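Local coordinates for protein sucrose 6(F)-phosphate phosphorylase (Thermoanaerobacterium thermosaccharolyticum DSM 571, PDB 6S9V) that is a phosphorylase built round a TIM-barrel domain of the alpha-amylase family, at residues A[281-286]-A[479-484]; A[373-378]-A[431-436]. All coordinates share one frame; numbering follows the deposited sequence.

Contact 1 of 2, residues A[281-286]-A[479-484]; sequences YTLINK and IDLKTY. With SO4 (sulfate ion), chain G.
The turn that follows strand 473-480 of the antiparallel C-terminal sheet docks here on the C-terminal end of helix 275-285, with Tyr484 and Lys286 reaching across. Tyr484 OH donates to Leu283 O over 2.6 Å. That carbonyl lies at the ring edge, near the ring plane, and the hydroxyl meets it 33° off the carbonyl plane. Lys286, where the chain leaves helical backbone angles, has positive phi. Its extended chain runs over Leu481 O and bends at its last torsion (chi4 -64°), which brings NZ among the oxygens of the turn. Lys286 NZ donates to Leu481 O at 2.9 Å, in the carbonyl plane. Lys286 NZ also bonds Lys482 O at 3.2 Å, from well above that carbonyl plane. A weak third bond goes to Tyr484 OH. One ammonium group thus gathers two turn carbonyls and the phenol.

Next to this polar cluster, Leu283 CD2 meets Leu481 CD2 at 3.8 Å, the two side chains crossing at about a right angle. Leu283 CD2 also lies 3.9 Å from Tyr484 CE1. The turn is shaped from within by an Asx turn, in which Asp480 OD1 accepts from Lys482 N. Lys482 NZ binds a sulfate ion, probably from the crystallisation liquor, at O4; Arg460 holds the same ion.

Strand 463-470 lies alongside, with Ile464 touching Thr282 and Leu481. Helix 372-384 packs against Leu283 and Tyr484, so the turn meets two helices, 275-285 and 372-384, beside its own sheet. Helix 275-285 follows barrel strand 269-271 in the chain.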
ATOM      1  N   TYR A 281       0.179  12.794  14.211  1.00 21.57           N
ATOM      2  CA  TYR A 281       0.634  14.048  14.800  1.00 22.10           C
ATOM      3  C   TYR A 281      -0.540  14.909  15.240  1.00 22.40           C
ATOM      4  O   TYR A 281      -0.507  15.516  16.320  1.00 21.85           O
ATOM      5  CB  TYR A 281       1.509  14.800  13.792  1.00 22.90           C
ATOM      6  CG  TYR A 281       1.928  16.172  14.260  1.00 28.47           C
ATOM      7  CD1 TYR A 281       1.116  17.283  14.045  1.00 30.77           C
ATOM      8  CD2 TYR A 281       3.128  16.359  14.927  1.00 33.36           C
ATOM      9  CE1 TYR A 281       1.493  18.543  14.486  1.00 33.25           C
ATOM     10  CE2 TYR A 281       3.518  17.620  15.365  1.00 35.87           C
ATOM     11  CZ  TYR A 281       2.695  18.703  15.145  1.00 37.12           C
ATOM     12  OH  TYR A 281       3.085  19.948  15.589  1.00 42.06           O
ATOM     13  N   THR A 282      -1.583  14.979  14.407  1.00 22.10           N
ATOM     14  CA  THR A 282      -2.759  15.776  14.726  1.00 21.93           C
ATOM     15  C   THR A 282      -3.353  15.372  16.069  1.00 21.65           C
ATOM     16  O   THR A 282      -3.680  16.226  16.904  1.00 22.59           O
ATOM     17  CB  THR A 282      -3.810  15.601  13.621  1.00 21.46           C
ATOM     18  OG1 THR A 282      -3.283  16.047  12.359  1.00 19.43           O
ATOM     19  CG2 THR A 282      -5.062  16.358  13.957  1.00 22.79           C
ATOM     20  N   LEU A 283      -3.515  14.067  16.282  1.00 20.81           N
ATOM     21  CA  LEU A 283      -4.179  13.562  17.476  1.00 20.91           C
ATOM     22  C   LEU A 283      -3.260  13.588  18.689  1.00 21.25           C
ATOM     23  O   LEU A 283      -3.704  13.923  19.796  1.00 22.22           O
ATOM     24  CB  LEU A 283      -4.690  12.150  17.209  1.00 22.16           C
ATOM     25  CG  LEU A 283      -5.693  12.095  16.057  1.00 23.76           C
ATOM     26  CD1 LEU A 283      -5.926  10.663  15.608  1.00 22.87           C
ATOM     27  CD2 LEU A 283      -7.003  12.741  16.471  1.00 25.73           C
ATOM     28  N   ILE A 284      -1.980  13.258  18.510  1.00 22.10           N
ATOM     29  CA  ILE A 284      -1.051  13.270  19.638  1.00 24.24           C
ATOM     30  C   ILE A 284      -0.869  14.686  20.174  1.00 25.30           C
ATOM     31  O   ILE A 284      -0.800  14.902  21.391  1.00 23.11           O
ATOM     32  CB  ILE A 284       0.301  12.650  19.233  1.00 26.92           C
ATOM     33  CG1 ILE A 284       0.168  11.131  19.095  1.00 30.44           C
ATOM     34  CG2 ILE A 284       1.387  13.020  20.250  1.00 28.10           C
ATOM     35  CD1 ILE A 284       1.363  10.463  18.446  1.00 32.59           C
ATOM     36  N   ASN A 285      -0.785  15.673  19.281  1.00 28.57           N
ATOM     37  CA  ASN A 285      -0.494  17.051  19.663  1.00 29.55           C
ATOM     38  C   ASN A 285      -1.728  17.942  19.743  1.00 27.02           C
ATOM     39  O   ASN A 285      -1.603  19.115  20.106  1.00 26.41           O
ATOM     40  CB  ASN A 285       0.515  17.645  18.679  1.00 30.69           C
ATOM     41  CG  ASN A 285       1.841  16.923  18.708  1.00 35.17           C
ATOM     42  OD1 ASN A 285       2.318  16.426  17.691  1.00 39.97           O
ATOM     43  ND2 ASN A 285       2.447  16.867  19.878  1.00 36.41           N
ATOM     44  N   LYS A 286      -2.908  17.417  19.439  1.00 24.88           N
ATOM     45  CA  LYS A 286      -4.153  18.172  19.544  1.00 26.20           C
ATOM     46  C   LYS A 286      -4.072  19.470  18.749  1.00 25.84           C
ATOM     47  O   LYS A 286      -4.467  20.540  19.220  1.00 24.82           O
ATOM     48  CB  LYS A 286      -4.501  18.464  21.002  1.00 26.31           C
ATOM     49  CG  LYS A 286      -4.681  17.234  21.851  1.00 25.44           C
ATOM     50  CD  LYS A 286      -5.120  17.613  23.255  1.00 27.73           C
ATOM     51  CE  LYS A 286      -5.183  16.395  24.165  1.00 28.24           C
ATOM     52  NZ  LYS A 286      -6.214  15.406  23.730  1.00 27.80           N
ATOM     53  N   ILE A 479     -14.635  17.468  15.330  1.00 22.28           N
ATOM     54  CA  ILE A 479     -13.825  16.779  16.330  1.00 21.36           C
ATOM     55  C   ILE A 479     -13.295  17.810  17.315  1.00 23.33           C
ATOM     56  O   ILE A 479     -12.700  18.817  16.913  1.00 24.29           O
ATOM     57  CB  ILE A 479     -12.655  15.995  15.707  1.00 21.14           C
ATOM     58  CG1 ILE A 479     -13.154  14.890  14.778  1.00 19.73           C
ATOM     59  CG2 ILE A 479     -11.775  15.383  16.829  1.00 21.85           C
ATOM     60  CD1 ILE A 479     -12.071  14.286  13.883  1.00 19.01           C
ATOM     61  N   ASP A 480     -13.535  17.568  18.599  1.00 23.92           N
ATOM     62  CA  ASP A 480     -12.881  18.296  19.682  1.00 25.88           C
ATOM     63  C   ASP A 480     -11.615  17.522  20.031  1.00 26.69           C
ATOM     64  O   ASP A 480     -11.691  16.439  20.620  1.00 26.05           O
ATOM     65  CB  ASP A 480     -13.818  18.424  20.879  1.00 27.46           C
ATOM     66  CG  ASP A 480     -13.210  19.211  22.028  1.00 34.17           C
ATOM     67  OD1 ASP A 480     -11.998  19.520  21.986  1.00 35.87           O
ATOM     68  OD2 ASP A 480     -13.964  19.536  22.974  1.00 37.15           O
ATOM     69  N   LEU A 481     -10.452  18.056  19.644  1.00 26.81           N
ATOM     70  CA  LEU A 481      -9.201  17.344  19.880  1.00 26.29           C
ATOM     71  C   LEU A 481      -8.832  17.298  21.355  1.00 25.64           C
ATOM     72  O   LEU A 481      -7.940  16.528  21.734  1.00 25.43           O
ATOM     73  CB  LEU A 481      -8.063  17.987  19.086  1.00 26.69           C
ATOM     74  CG  LEU A 481      -8.185  17.815  17.564  1.00 23.17           C
ATOM     75  CD1 LEU A 481      -7.140  18.656  16.875  1.00 22.92           C
ATOM     76  CD2 LEU A 481      -8.063  16.352  17.165  1.00 21.45           C
ATOM     77  N   LYS A 482      -9.475  18.115  22.188  1.00 26.64           N
ATOM     78  CA  LYS A 482      -9.257  18.023  23.626  1.00 30.02           C
ATOM     79  C   LYS A 482      -9.779  16.698  24.173  1.00 31.90           C
ATOM     80  O   LYS A 482      -9.125  16.061  25.008  1.00 29.51           O
ATOM     81  CB  LYS A 482      -9.923  19.210  24.327  1.00 31.85           C
ATOM     82  CG  LYS A 482      -9.255  20.552  24.021  1.00 37.61           C
ATOM     83  CD  LYS A 482      -9.839  21.714  24.825  1.00 44.07           C
ATOM     84  CE  LYS A 482     -11.153  22.227  24.243  1.00 48.95           C
ATOM     85  NZ  LYS A 482     -11.676  23.413  25.002  1.00 52.11           N
ATOM     86  N   THR A 483     -10.951  16.265  23.704  1.00 32.78           N
ATOM     87  CA  THR A 483     -11.612  15.062  24.187  1.00 31.87           C
ATOM     88  C   THR A 483     -11.674  13.949  23.152  1.00 30.87           C
ATOM     89  O   THR A 483     -12.040  12.820  23.506  1.00 32.72           O
ATOM     90  CB  THR A 483     -13.046  15.397  24.616  1.00 30.15           C
ATOM     91  OG1 THR A 483     -13.799  15.781  23.453  1.00 28.88           O
ATOM     92  CG2 THR A 483     -13.045  16.538  25.604  1.00 31.56           C
ATOM     93  N   TYR A 484     -11.334  14.231  21.894  1.00 26.58           N
ATOM     94  CA  TYR A 484     -11.516  13.340  20.755  1.00 25.55           C
ATOM     95  C   TYR A 484     -12.983  13.004  20.510  1.00 27.90           C
ATOM     96  O   TYR A 484     -13.282  12.083  19.738  1.00 30.83           O
ATOM     97  CB  TYR A 484     -10.694  12.054  20.902  1.00 24.30           C
ATOM     98  CG  TYR A 484      -9.232  12.355  21.095  1.00 23.31           C
ATOM     99  CD1 TYR A 484      -8.494  13.001  20.104  1.00 21.86           C
ATOM    100  CD2 TYR A 484      -8.595  12.035  22.282  1.00 23.75           C
ATOM    101  CE1 TYR A 484      -7.151  13.303  20.300  1.00 22.31           C
ATOM    102  CE2 TYR A 484      -7.263  12.321  22.476  1.00 24.77           C
ATOM    103  CZ  TYR A 484      -6.547  12.959  21.494  1.00 23.34           C
ATOM    104  OH  TYR A 484      -5.223  13.244  21.731  1.00 23.87           O
TER
HETATM  105  S   SO4 G 605     -10.064  26.657  22.834  1.00 67.38           S
HETATM  106  O1  SO4 G 605      -8.803  26.999  22.183  1.00 67.45           O
HETATM  107  O2  SO4 G 605     -10.233  27.458  24.043  1.00 67.96           O
HETATM  108  O3  SO4 G 605     -11.163  26.922  21.907  1.00 65.91           O
HETATM  109  O4  SO4 G 605     -10.066  25.243  23.200  1.00 68.48           O

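Contact 2 of 2, residues A[373-378]-A[431-436]; sequences DAYLAA and KNVVQR
Asp373, in the first turn of helix 372-384, forms a salt bridge with Arg436 of helix 432-446. The guanidinium comes end-on and gives both terminal nitrogens to one oxygen. Arg436 NH1 lies 2.9 Å from Asp373 OD1, nearly in line with the C-O bond. Arg436 NH2 is 3.1 Å from the same Asp373 OD1 and meets it on the anti side. The two donors arrive from opposite faces of the carboxylate plane. The flat groups are turned 64° apart, and both N-H bonds are well short of straight. This fits two donors sharing one acceptor. Arg436 NH2 also forms a salt bridge with the C-terminal carboxylate of Val502. Two carboxylates therefore meet the arginine, which probably stabilises its positive charge.

Two residues on, Tyr375 has CG anti to its backbone N (chi1 179°). This sends the ring toward helix 432-446, where Val433 CG2 sits at the ring edge, 4.1 Å from Tyr375 CD2. The phenol end is held by Gly395 O and Arg379.

Leu376 packs against both Val433 and Arg436. Leu376 CD2 lies 3.6 Å from Val433 CG2. Leu376 CG lies over one face of the Arg436 guanidinium, 3.7 Å above the plane and offset toward the rim. Leu376 CD1 rests 3.9 Å from the backbone C of Arg436. The leucine thus backs the same group that Asp373 grips at the edge.

The two helix segments run nearly parallel, 20° apart, with axes 10.5 Å from each other. Helix 372-384 leads into barrel strand 388-392, and helix 432-446 comes after that strand. Leu437 and Leu440, further along helix 432-446, continue the packing on Tyr375 and Leu376. Helix 275-285 touches helix 372-384 at Ala378.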
ATOM      1  N   ASP A 373     -11.566   6.538  21.296  1.00 23.46           N
ATOM      2  CA  ASP A 373     -12.128   7.787  20.792  1.00 24.21           C
ATOM      3  C   ASP A 373     -11.181   8.451  19.804  1.00 21.72           C
ATOM      4  O   ASP A 373     -11.612   8.924  18.746  1.00 22.26           O
ATOM      5  CB  ASP A 373     -12.445   8.706  21.976  1.00 27.80           C
ATOM      6  CG  ASP A 373     -13.594   8.173  22.841  1.00 29.05           C
ATOM      7  OD1 ASP A 373     -14.456   7.443  22.314  1.00 27.50           O
ATOM      8  OD2 ASP A 373     -13.606   8.434  24.063  1.00 30.25           O
ATOM      9  N   ALA A 374      -9.887   8.492  20.123  1.00 20.71           N
ATOM     10  CA  ALA A 374      -8.916   9.057  19.194  1.00 21.68           C
ATOM     11  C   ALA A 374      -8.839   8.231  17.914  1.00 21.30           C
ATOM     12  O   ALA A 374      -8.677   8.781  16.813  1.00 21.05           O
ATOM     13  CB  ALA A 374      -7.547   9.140  19.861  1.00 20.67           C
ATOM     14  N   TYR A 375      -8.970   6.910  18.038  1.00 20.21           N
ATOM     15  CA  TYR A 375      -8.901   6.046  16.868  1.00 20.92           C
ATOM     16  C   TYR A 375     -10.104   6.258  15.958  1.00 20.54           C
ATOM     17  O   TYR A 375      -9.954   6.339  14.733  1.00 21.24           O
ATOM     18  CB  TYR A 375      -8.809   4.586  17.303  1.00 20.68           C
ATOM     19  CG  TYR A 375      -8.756   3.633  16.144  1.00 18.45           C
ATOM     20  CD1 TYR A 375      -7.813   3.795  15.137  1.00 18.46           C
ATOM     21  CD2 TYR A 375      -9.646   2.575  16.044  1.00 18.67           C
ATOM     22  CE1 TYR A 375      -7.757   2.931  14.072  1.00 19.05           C
ATOM     23  CE2 TYR A 375      -9.590   1.697  14.973  1.00 19.24           C
ATOM     24  CZ  TYR A 375      -8.644   1.886  13.989  1.00 20.20           C
ATOM     25  OH  TYR A 375      -8.588   1.033  12.903  1.00 20.79           O
ATOM     26  N   LEU A 376     -11.303   6.362  16.534  1.00 19.87           N
ATOM     27  CA  LEU A 376     -12.472   6.690  15.723  1.00 22.10           C
ATOM     28  C   LEU A 376     -12.330   8.079  15.107  1.00 21.34           C
ATOM     29  O   LEU A 376     -12.730   8.300  13.960  1.00 19.84           O
ATOM     30  CB  LEU A 376     -13.745   6.600  16.561  1.00 25.41           C
ATOM     31  CG  LEU A 376     -14.497   5.270  16.522  1.00 25.88           C
ATOM     32  CD1 LEU A 376     -14.948   4.912  15.109  1.00 23.94           C
ATOM     33  CD2 LEU A 376     -13.626   4.169  17.074  1.00 26.14           C
ATOM     34  N   ALA A 377     -11.742   9.025  15.848  1.00 22.23           N
ATOM     35  CA  ALA A 377     -11.482  10.347  15.287  1.00 24.73           C
ATOM     36  C   ALA A 377     -10.541  10.260  14.092  1.00 21.01           C
ATOM     37  O   ALA A 377     -10.764  10.920  13.066  1.00 21.00           O
ATOM     38  CB  ALA A 377     -10.912  11.273  16.361  1.00 29.79           C
ATOM     39  N   ALA A 378      -9.501   9.425  14.199  1.00 17.92           N
ATOM     40  CA  ALA A 378      -8.561   9.210  13.105  1.00 18.74           C
ATOM     41  C   ALA A 378      -9.258   8.699  11.850  1.00 18.15           C
ATOM     42  O   ALA A 378      -8.994   9.176  10.735  1.00 18.02           O
ATOM     43  CB  ALA A 378      -7.479   8.225  13.548  1.00 18.82           C
ATOM     44  N   LYS A 431     -16.351  -6.180  19.817  1.00 29.74           N
ATOM     45  CA  LYS A 431     -15.784  -5.107  20.624  1.00 30.81           C
ATOM     46  C   LYS A 431     -16.460  -3.785  20.289  1.00 27.71           C
ATOM     47  O   LYS A 431     -16.760  -3.500  19.126  1.00 27.04           O
ATOM     48  CB  LYS A 431     -14.281  -4.987  20.389  1.00 34.66           C
ATOM     49  CG  LYS A 431     -13.480  -6.187  20.850  1.00 41.04           C
ATOM     50  CD  LYS A 431     -12.028  -5.807  21.083  1.00 48.56           C
ATOM     51  CE  LYS A 431     -11.277  -5.600  19.774  1.00 52.22           C
ATOM     52  NZ  LYS A 431      -9.840  -5.259  20.014  1.00 54.72           N
ATOM     53  N   ASN A 432     -16.693  -2.969  21.320  1.00 26.82           N
ATOM     54  CA  ASN A 432     -17.388  -1.704  21.109  1.00 26.83           C
ATOM     55  C   ASN A 432     -16.682  -0.841  20.070  1.00 23.55           C
ATOM     56  O   ASN A 432     -17.339  -0.243  19.209  1.00 22.37           O
ATOM     57  CB  ASN A 432     -17.515  -0.937  22.424  1.00 31.23           C
ATOM     58  CG  ASN A 432     -18.279   0.363  22.263  1.00 35.47           C
ATOM     59  OD1 ASN A 432     -17.691   1.443  22.225  1.00 34.17           O
ATOM     60  ND2 ASN A 432     -19.595   0.263  22.149  1.00 40.02           N
ATOM     61  N   VAL A 433     -15.346  -0.769  20.121  1.00 24.07           N
ATOM     62  CA  VAL A 433     -14.618   0.088  19.190  1.00 25.09           C
ATOM     63  C   VAL A 433     -14.799  -0.396  17.755  1.00 23.17           C
ATOM     64  O   VAL A 433     -14.873   0.416  16.823  1.00 20.43           O
ATOM     65  CB  VAL A 433     -13.124   0.175  19.571  1.00 24.61           C
ATOM     66  CG1 VAL A 433     -12.452  -1.195  19.470  1.00 27.09           C
ATOM     67  CG2 VAL A 433     -12.415   1.192  18.675  1.00 21.65           C
ATOM     68  N   VAL A 434     -14.892  -1.713  17.549  1.00 21.10           N
ATOM     69  CA  VAL A 434     -15.082  -2.243  16.205  1.00 19.85           C
ATOM     70  C   VAL A 434     -16.501  -1.966  15.716  1.00 20.48           C
ATOM     71  O   VAL A 434     -16.711  -1.584  14.557  1.00 21.29           O
ATOM     72  CB  VAL A 434     -14.760  -3.749  16.178  1.00 21.03           C
ATOM     73  CG1 VAL A 434     -15.082  -4.351  14.812  1.00 20.77           C
ATOM     74  CG2 VAL A 434     -13.298  -3.974  16.534  1.00 21.10           C
ATOM     75  N   GLN A 435     -17.495  -2.139  16.587  1.00 22.34           N
ATOM     76  CA  GLN A 435     -18.864  -1.828  16.186  1.00 23.65           C
ATOM     77  C   GLN A 435     -19.010  -0.345  15.852  1.00 23.21           C
ATOM     78  O   GLN A 435     -19.719   0.017  14.903  1.00 21.49           O
ATOM     79  CB  GLN A 435     -19.845  -2.246  17.282  1.00 26.76           C
ATOM     80  CG  GLN A 435     -20.100  -3.770  17.376  1.00 34.10           C
ATOM     81  CD  GLN A 435     -20.692  -4.391  16.099  1.00 42.54           C
ATOM     82  OE1 GLN A 435     -21.615  -3.843  15.489  1.00 45.19           O
ATOM     83  NE2 GLN A 435     -20.163  -5.551  15.703  1.00 44.20           N
ATOM     84  N   ARG A 436     -18.335   0.531  16.605  1.00 23.96           N
ATOM     85  CA  ARG A 436     -18.355   1.954  16.267  1.00 24.19           C
ATOM     86  C   ARG A 436     -17.714   2.210  14.911  1.00 22.46           C
ATOM     87  O   ARG A 436     -18.209   3.028  14.128  1.00 22.45           O
ATOM     88  CB  ARG A 436     -17.637   2.775  17.336  1.00 25.16           C
ATOM     89  CG  ARG A 436     -18.347   2.826  18.665  1.00 25.68           C
ATOM     90  CD  ARG A 436     -17.448   3.466  19.708  1.00 28.05           C
ATOM     91  NE  ARG A 436     -17.202   4.875  19.424  1.00 30.85           N
ATOM     92  CZ  ARG A 436     -16.290   5.617  20.049  1.00 34.17           C
ATOM     93  NH1 ARG A 436     -15.521   5.080  20.993  1.00 31.22           N
ATOM     94  NH2 ARG A 436     -16.149   6.899  19.733  1.00 37.30           N
TER

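How the contacts relate
The two contacts lie about 14 Å apart, centre to centre, on the same side of the chain's centre. Helix 372-384 joins them. It contributes a segment to contact 2 and packs against contact 1 through Ala374, Ala377 and Ala378. Leu283 CD1 comes within 3.5 Å of Ala378 CB. Along the chain, contact 2 is nested within the loop that contact 1 closes. Helix 275-285 comes first, then helices 372-384 and 432-446, and last the turn after strand 473-480. Together the contacts join helices around the eight-stranded barrel to each other and to the C-terminal antiparallel sheet.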